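Side-chain contacts in transcriptional regulator, MarR family (Listeria monocytogenes str. 4b, PDB 2QWW), which probably binds DNA as a dimer through winged helix-turn-helix domains and regulates transcription, as in other MarR-family repressors: residues G28-N33 against L39-L44; I47-I50 against G55-V58. All coordinates share one frame; numbering follows the deposited sequence.

In the fold
Interaction 1 (28-33 with 39-44) comes first along the chain, and interaction 2 (47-50 with 55-58) follows it in series. Their centres lie about 18 Å apart. Helix 41-52 is common to both: its first turn meets helix 8-37 near its C-terminal end, and its later turns meet the residues around strand 56-57. Interaction 1 is at the surface, whereas interaction 2 is buried. The short, weakly bonded strand 56-57 lies at one edge of the small antiparallel sheet within this chain, which also holds 100-103 and 85-87. Helix 41-52 thus touches the long helix 8-37 at its start and packs against strand 56-57 farther on, within what is probably the winged helix-turn-helix region.

Interaction 1. Residues G28-N33 against L39-L44; sequences GYADQN and LTIQQL
Asp31 and Ile41 bring the two backbones closest, with Asp31 CA 6.8 Å from Ile41 CA. Segment 28-33 is helical throughout and belongs to helix 8-37. Segment 39-44 starts as loop and enters helix 41-52 at Ile41. No hydrogen bond joins the two segments. Ile41 carries the contact. Its CG1 lies beside the backbone N and anti to the carbonyl carbon (chi1 -75°), which lays the longer branch against helix 8-37. There CD1 meets the backbone of Ala30, 3.7 Å from Ala30 O. Ala30 CB is a looser neighbour, 4.4 Å from Ile41 CD1. The side chain of Asp31 crosses that of Ile41 at about a right angle, and its OD1 lies 3.4 Å from Ile41 CG1. This is a van der Waals touch between a carboxylate oxygen and a methylene. Ile41 also packs on Ala34, one turn after Ala30 on helix 8-37.

Two side-chain hydrogen bonds cap the start of the second helix. Gln43 N donates to Thr40 OG1 at 2.9 Å. In return Thr40 N donates to Gln43 OE1 at 3.0 Å, in the plane of the Gln43 amide, on a lone pair of OE1. Thr40 is the N-cap, and the reciprocal pair with Gln43 is a capping box, a classic helix-start motif, here at the turn between helices 8-37 and 41-52.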
loop_
_atom_site.group_PDB
_atom_site.type_symbol
_atom_site.label_atom_id
_atom_site.label_comp_id
_atom_site.label_asym_id
_atom_site.label_seq_id
_atom_site.Cartn_x
_atom_site.Cartn_y
_atom_site.Cartn_z
ATOM N N GLY A 28 -3.396 7.482 5.766
ATOM C CA GLY A 28 -4.430 8.162 6.551
ATOM C C GLY A 28 -5.068 9.303 5.782
ATOM O O GLY A 28 -6.281 9.497 5.867
ATOM N N TYR A 29 -4.256 10.064 5.047
ATOM C CA TYR A 29 -4.759 11.152 4.206
ATOM C C TYR A 29 -5.518 10.625 3.004
ATOM O O TYR A 29 -6.378 11.321 2.473
ATOM C CB TYR A 29 -3.639 12.072 3.702
ATOM C CG TYR A 29 -3.083 12.994 4.749
ATOM C CD1 TYR A 29 -3.853 14.042 5.245
ATOM C CD2 TYR A 29 -1.791 12.837 5.240
ATOM C CE1 TYR A 29 -3.367 14.889 6.208
ATOM C CE2 TYR A 29 -1.290 13.694 6.211
ATOM C CZ TYR A 29 -2.084 14.722 6.682
ATOM O OH TYR A 29 -1.626 15.591 7.648
ATOM N N ALA A 30 -5.128 9.441 2.530
ATOM C CA ALA A 30 -5.817 8.755 1.432
ATOM C C ALA A 30 -7.226 8.357 1.901
ATOM O O ALA A 30 -8.175 8.438 1.138
ATOM C CB ALA A 30 -5.020 7.520 0.995
ATOM N N ASP A 31 -7.352 7.949 3.165
ATOM C CA ASP A 31 -8.650 7.630 3.774
ATOM C C ASP A 31 -9.530 8.859 3.904
ATOM O O ASP A 31 -10.729 8.770 3.674
ATOM C CB ASP A 31 -8.502 7.043 5.181
ATOM C CG ASP A 31 -7.842 5.685 5.195
ATOM O OD1 ASP A 31 -7.774 5.024 4.139
ATOM O OD2 ASP A 31 -7.391 5.279 6.288
ATOM N N GLN A 32 -8.956 9.986 4.328
ATOM C CA GLN A 32 -9.716 11.232 4.417
ATOM C C GLN A 32 -10.213 11.638 3.053
ATOM O O GLN A 32 -11.297 12.172 2.920
ATOM C CB GLN A 32 -8.867 12.419 4.861
ATOM C CG GLN A 32 -8.340 12.433 6.252
ATOM C CD GLN A 32 -7.725 13.795 6.586
ATOM O OE1 GLN A 32 -8.348 14.844 6.375
ATOM N NE2 GLN A 32 -6.510 13.780 7.127
ATOM N N ASN A 33 -9.363 11.468 2.053
ATOM C CA ASN A 33 -9.709 11.861 0.710
ATOM C C ASN A 33 -10.835 10.976 0.185
ATOM O O ASN A 33 -11.792 11.464 -0.370
ATOM C CB ASN A 33 -8.477 11.746 -0.181
ATOM C CG ASN A 33 -8.662 12.405 -1.516
ATOM O OD1 ASN A 33 -9.333 13.421 -1.628
ATOM N ND2 ASN A 33 -8.044 11.853 -2.534
ATOM N N LEU A 39 -16.436 7.472 -1.334
ATOM C CA LEU A 39 -16.090 6.099 -1.657
ATOM C C LEU A 39 -15.125 5.487 -0.693
ATOM O O LEU A 39 -14.407 6.188 -0.001
ATOM C CB LEU A 39 -15.451 6.076 -3.030
ATOM C CG LEU A 39 -16.263 6.671 -4.185
ATOM C CD1 LEU A 39 -15.414 6.780 -5.415
ATOM C CD2 LEU A 39 -17.478 5.838 -4.457
ATOM N N THR A 40 -15.115 4.159 -0.669
ATOM C CA THR A 40 -14.189 3.413 0.131
ATOM C C THR A 40 -12.913 3.298 -0.691
ATOM O O THR A 40 -12.913 3.523 -1.906
ATOM C CB THR A 40 -14.688 2.009 0.395
ATOM O OG1 THR A 40 -14.759 1.297 -0.846
ATOM C CG2 THR A 40 -16.075 2.031 1.058
ATOM N N ILE A 41 -11.831 2.970 -0.009
ATOM C CA ILE A 41 -10.519 2.765 -0.625
ATOM C C ILE A 41 -10.545 1.656 -1.673
ATOM O O ILE A 41 -9.853 1.741 -2.682
ATOM C CB ILE A 41 -9.463 2.484 0.497
ATOM C CG1 ILE A 41 -9.128 3.781 1.224
ATOM C CG2 ILE A 41 -8.182 1.831 -0.029
ATOM C CD1 ILE A 41 -8.443 4.850 0.379
ATOM N N GLN A 42 -11.360 0.635 -1.435
ATOM C CA GLN A 42 -11.525 -0.490 -2.353
ATOM C C GLN A 42 -12.316 -0.030 -3.596
ATOM O O GLN A 42 -11.979 -0.389 -4.723
ATOM C CB GLN A 42 -12.229 -1.672 -1.670
ATOM C CG GLN A 42 -11.663 -2.074 -0.302
ATOM C CD GLN A 42 -12.316 -1.360 0.902
ATOM O OE1 GLN A 42 -11.639 -0.663 1.658
ATOM N NE2 GLN A 42 -13.631 -1.531 1.068
ATOM N N GLN A 43 -13.366 0.754 -3.388
ATOM C CA GLN A 43 -14.124 1.350 -4.496
ATOM C C GLN A 43 -13.247 2.215 -5.391
ATOM O O GLN A 43 -13.389 2.189 -6.609
ATOM C CB GLN A 43 -15.292 2.189 -3.998
ATOM C CG GLN A 43 -16.540 1.394 -3.623
ATOM C CD GLN A 43 -17.654 2.304 -3.139
ATOM O OE1 GLN A 43 -17.441 3.114 -2.252
ATOM N NE2 GLN A 43 -18.837 2.171 -3.712
ATOM N N LEU A 44 -12.370 3.007 -4.791
ATOM C CA LEU A 44 -11.416 3.823 -5.550
ATOM C C LEU A 44 -10.353 2.990 -6.229
ATOM O O LEU A 44 -9.959 3.307 -7.329
ATOM C CB LEU A 44 -10.739 4.845 -4.656
ATOM C CG LEU A 44 -11.623 5.988 -4.225
ATOM C CD1 LEU A 44 -10.948 6.736 -3.111
ATOM C CD2 LEU A 44 -11.933 6.896 -5.415
#

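Interaction 2. Residues I47-I50 against G55-V58; sequences INVI and GISV
Val49 and Ile50 of helix 41-52 both rest on Ile56, and no hydrogen bond crosses between the segments. The backbones come nearest at Ile50 and Ile56, whose CA atoms are 6.5 Å apart. Ahead of them, Ile47 and Asn48 face other parts of the fold: Ile47 packs on Leu84 and Leu103, and Asn48 OD1 shares a hydrogen bond with Ser111 OG, which ties the helix to helix 105-115. At Val49 the contact begins. Its CG1 is anti to the backbone N (chi1 168°) and lies 3.7 Å from Ile56 CD1. One methyl of the valine thus meets the far end of the isoleucine. Ile50 comes next and uses a different part of the same partner: its CG1 is 4.1 Å from Ile56 CG2. The side chain of Ile56 crosses each of the two at about a right angle.

The shape of Ile56 explains the division. Its longer branch is extended (chi1 -171°, chi2 176°) and carries CD1 to Val49, while the short CG2 branch turns to Ile50. The three side chains meet through apolar atoms alone, and Ile50 and Ile56 are buried.

Beyond the pair, Val49 and Ile50 also touch Leu61 of helix 58-65, and Ile50 packs on Leu101 and Leu103 of strand 100-103. Ile56 is hydrogen-bonded through its backbone to Leu101, and Ser57 OG caps helix 58-65 at Asp60 N. The contact therefore lies where helix 41-52, helix 58-65 and the antiparallel sheet come together.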
loop_
_atom_site.group_PDB
_atom_site.type_symbol
_atom_site.label_atom_id
_atom_site.label_comp_id
_atom_site.label_asym_id
_atom_site.label_seq_id
_atom_site.Cartn_x
_atom_site.Cartn_y
_atom_site.Cartn_z
ATOM N N ILE A 47 -12.037 1.812 -9.310
ATOM C CA ILE A 47 -12.211 2.948 -10.217
ATOM C C ILE A 47 -10.917 3.224 -10.958
ATOM O O ILE A 47 -10.927 3.423 -12.160
ATOM C CB ILE A 47 -12.614 4.233 -9.462
ATOM C CG1 ILE A 47 -14.016 4.110 -8.866
ATOM C CG2 ILE A 47 -12.585 5.450 -10.390
ATOM C CD1 ILE A 47 -15.145 4.271 -9.839
ATOM N N ASN A 48 -9.809 3.197 -10.224
ATOM C CA ASN A 48 -8.490 3.466 -10.773
ATOM C C ASN A 48 -7.993 2.403 -11.763
ATOM O O ASN A 48 -7.387 2.745 -12.780
ATOM C CB ASN A 48 -7.501 3.709 -9.629
ATOM C CG ASN A 48 -7.805 5.012 -8.860
ATOM O OD1 ASN A 48 -8.253 6.002 -9.449
ATOM N ND2 ASN A 48 -7.550 5.012 -7.543
ATOM N N VAL A 49 -8.272 1.139 -11.477
ATOM C CA VAL A 49 -7.960 0.058 -12.398
ATOM C C VAL A 49 -8.769 0.244 -13.675
ATOM O O VAL A 49 -8.234 0.152 -14.767
ATOM C CB VAL A 49 -8.303 -1.309 -11.813
ATOM C CG1 VAL A 49 -8.239 -2.394 -12.877
ATOM C CG2 VAL A 49 -7.374 -1.660 -10.622
ATOM N N ILE A 50 -10.056 0.536 -13.539
ATOM C CA ILE A 50 -10.928 0.692 -14.713
ATOM C C ILE A 50 -10.515 1.898 -15.563
ATOM O O ILE A 50 -10.709 1.918 -16.792
ATOM C CB ILE A 50 -12.431 0.772 -14.301
ATOM C CG1 ILE A 50 -12.875 -0.517 -13.614
ATOM C CG2 ILE A 50 -13.318 0.982 -15.498
ATOM C CD1 ILE A 50 -14.288 -0.459 -13.029
ATOM N N GLY A 55 -12.532 -1.230 -20.727
ATOM C CA GLY A 55 -12.916 -2.457 -21.360
ATOM C C GLY A 55 -12.403 -3.654 -20.589
ATOM O O GLY A 55 -12.518 -4.764 -21.075
ATOM N N ILE A 56 -11.825 -3.447 -19.406
ATOM C CA ILE A 56 -11.365 -4.566 -18.580
ATOM C C ILE A 56 -12.566 -5.431 -18.203
ATOM O O ILE A 56 -13.684 -4.925 -18.117
ATOM C CB ILE A 56 -10.606 -4.102 -17.304
ATOM C CG1 ILE A 56 -9.957 -5.294 -16.594
ATOM C CG2 ILE A 56 -11.517 -3.328 -16.335
ATOM C CD1 ILE A 56 -9.123 -4.923 -15.417
ATOM N N SER A 57 -12.338 -6.730 -18.000
ATOM C CA SER A 57 -13.408 -7.641 -17.630
ATOM C C SER A 57 -13.514 -7.747 -16.118
ATOM O O SER A 57 -12.517 -7.604 -15.400
ATOM C CB SER A 57 -13.175 -9.027 -18.217
ATOM O OG SER A 57 -12.127 -9.710 -17.541
ATOM N N VAL A 58 -14.716 -8.034 -15.640
ATOM C CA VAL A 58 -14.930 -8.202 -14.207
ATOM C C VAL A 58 -14.047 -9.349 -13.712
ATOM O O VAL A 58 -13.478 -9.257 -12.640
ATOM C CB VAL A 58 -16.431 -8.414 -13.855
ATOM C CG1 VAL A 58 -16.606 -8.722 -12.386
ATOM C CG2 VAL A 58 -17.253 -7.181 -14.203
#